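Local structure of glutamine amidotransferase type-2 domain-containing protein (Pseudomonas aeruginosa PAO1, 1TE5) at residues P147-V150 against E151-L154. The protein is probably a class-II glutamine amidotransferase of the Ntn-hydrolase type, expected to release ammonia from the amide of glutamine. Residues are numbered along the deposited sequence; the frame is centred on the assembly and turned at random.
Sequences PVPV and EVLL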
ATOM      1  N   PRO A 147     -15.781  13.342 -10.324  1.00 55.52           N
ATOM      2  CA  PRO A 147     -16.061  11.940 -10.630  1.00 56.04           C
ATOM      3  C   PRO A 147     -17.059  11.816 -11.772  1.00 55.74           C
ATOM      4  O   PRO A 147     -18.127  12.432 -11.756  1.00 57.36           O
ATOM      5  CB  PRO A 147     -16.641  11.428  -9.317  1.00 56.64           C
ATOM      6  CG  PRO A 147     -15.806  12.138  -8.322  1.00 55.60           C
ATOM      7  CD  PRO A 147     -15.774  13.554  -8.865  1.00 56.72           C
ATOM      8  N   VAL A 148     -16.695  11.012 -12.759  1.00 54.62           N
ATOM      9  CA  VAL A 148     -17.525  10.807 -13.930  1.00 52.69           C
ATOM     10  C   VAL A 148     -17.616   9.292 -14.208  1.00 51.94           C
ATOM     11  O   VAL A 148     -16.673   8.547 -13.915  1.00 52.29           O
ATOM     12  CB  VAL A 148     -16.912  11.596 -15.128  1.00 54.36           C
ATOM     13  CG1 VAL A 148     -15.874  10.765 -15.874  1.00 52.64           C
ATOM     14  CG2 VAL A 148     -17.994  12.120 -16.038  1.00 57.10           C
ATOM     15  N   PRO A 149     -18.785   8.803 -14.672  1.00 49.56           N
ATOM     16  CA  PRO A 149     -18.942   7.373 -14.961  1.00 46.73           C
ATOM     17  C   PRO A 149     -17.850   6.852 -15.903  1.00 44.43           C
ATOM     18  O   PRO A 149     -17.264   7.615 -16.668  1.00 42.41           O
ATOM     19  CB  PRO A 149     -20.330   7.314 -15.576  1.00 48.00           C
ATOM     20  CG  PRO A 149     -21.058   8.360 -14.787  1.00 47.78           C
ATOM     21  CD  PRO A 149     -20.074   9.502 -14.827  1.00 50.12           C
ATOM     22  N   VAL A 150     -17.601   5.547 -15.846  1.00 44.06           N
ATOM     23  CA  VAL A 150     -16.550   4.896 -16.635  1.00 41.51           C
ATOM     24  C   VAL A 150     -16.517   5.197 -18.129  1.00 38.88           C
ATOM     25  O   VAL A 150     -15.451   5.439 -18.691  1.00 34.78           O
ATOM     26  CB  VAL A 150     -16.567   3.349 -16.478  1.00 40.30           C
ATOM     27  CG1 VAL A 150     -15.152   2.827 -16.473  1.00 37.85           C
ATOM     28  CG2 VAL A 150     -17.305   2.927 -15.218  1.00 44.64           C
ATOM     29  N   GLU A 151     -17.675   5.105 -18.772  1.00 39.71           N
ATOM     30  CA  GLU A 151     -17.773   5.342 -20.202  1.00 42.28           C
ATOM     31  C   GLU A 151     -17.301   6.721 -20.602  1.00 42.71           C
ATOM     32  O   GLU A 151     -16.803   6.906 -21.713  1.00 43.57           O
ATOM     33  CB  GLU A 151     -19.203   5.137 -20.693  1.00 47.11           C
ATOM     34  CG  GLU A 151     -19.654   3.684 -20.784  1.00 53.10           C
ATOM     35  CD  GLU A 151     -19.907   3.041 -19.436  1.00 58.40           C
ATOM     36  OE1 GLU A 151     -20.103   1.810 -19.434  1.00 59.81           O
ATOM     37  OE2 GLU A 151     -19.921   3.746 -18.395  1.00 60.37           O
ATOM     38  N   VAL A 152     -17.512   7.693 -19.720  1.00 40.73           N
ATOM     39  CA  VAL A 152     -17.097   9.067 -19.980  1.00 44.77           C
ATOM     40  C   VAL A 152     -15.571   9.187 -19.985  1.00 43.31           C
ATOM     41  O   VAL A 152     -14.988   9.720 -20.934  1.00 42.89           O
ATOM     42  CB  VAL A 152     -17.673  10.054 -18.934  1.00 47.55           C
ATOM     43  CG1 VAL A 152     -17.339  11.484 -19.324  1.00 48.35           C
ATOM     44  CG2 VAL A 152     -19.176   9.873 -18.810  1.00 48.49           C
ATOM     45  N   LEU A 153     -14.932   8.711 -18.919  1.00 40.43           N
ATOM     46  CA  LEU A 153     -13.478   8.774 -18.829  1.00 40.39           C
ATOM     47  C   LEU A 153     -12.767   7.699 -19.659  1.00 38.16           C
ATOM     48  O   LEU A 153     -11.543   7.671 -19.714  1.00 39.72           O
ATOM     49  CB  LEU A 153     -13.031   8.698 -17.367  1.00 39.70           C
ATOM     50  CG  LEU A 153     -13.070   7.333 -16.685  1.00 42.10           C
ATOM     51  CD1 LEU A 153     -11.655   6.794 -16.565  1.00 46.48           C
ATOM     52  CD2 LEU A 153     -13.694   7.470 -15.313  1.00 43.67           C
ATOM     53  N   LEU A 154     -13.530   6.812 -20.292  1.00 36.94           N
ATOM     54  CA  LEU A 154     -12.948   5.750 -21.109  1.00 37.75           C
ATOM     55  C   LEU A 154     -12.121   6.283 -22.281  1.00 38.47           C
ATOM     56  O   LEU A 154     -11.014   5.799 -22.520  1.00 36.89           O
ATOM     57  CB  LEU A 154     -14.033   4.802 -21.631  1.00 39.96           C
ATOM     58  CG  LEU A 154     -13.909   3.302 -21.347  1.00 39.60           C
ATOM     59  CD1 LEU A 154     -15.132   2.575 -21.890  1.00 34.21           C
ATOM     60  CD2 LEU A 154     -12.639   2.752 -21.971  1.00 38.21           C
TER
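At the N-terminal end of helix 150-165, in a fold assigned to the class-II glutamine amidotransferases, Val148 and Pro149 of the loop after helix 128-143 pack on Val152 and Leu153 of the first turn. The carbonyl of Pro149 faces the opening turn and takes two weak hydrogen bonds. The one from Val152 N to Pro149 O is 3.1 Å long and bent, with an N-H...O angle of 132°. That from Leu153 N to the same oxygen is longer at 3.4 Å but much straighter at 164°. Outside the backbone, Val148 lies across Val152 at about a right angle. A chi1 of 88° turns Val148 CG1 in between its own N and carbonyl carbon, which brings this methyl to Val152 CB at 3.6 Å. The Pro149 ring runs alongside Val152, pointing the same way, with CD 4.1 Å from Val152 CG2. Leu153 CD2 rests against the backbone of Val148, 3.5 Å from its O, a van der Waals contact. Val150 and Leu154, both buried, touch Leu245 of strand 243-247, while Phe144, from the loop after helix 128-143, touches Val152 and Leu153. Tightest of the side-chain contacts is methyl on methyl, Val148 CG2 to Val152 CG1 at 3.4 Å, closer than usual van der Waals spacing.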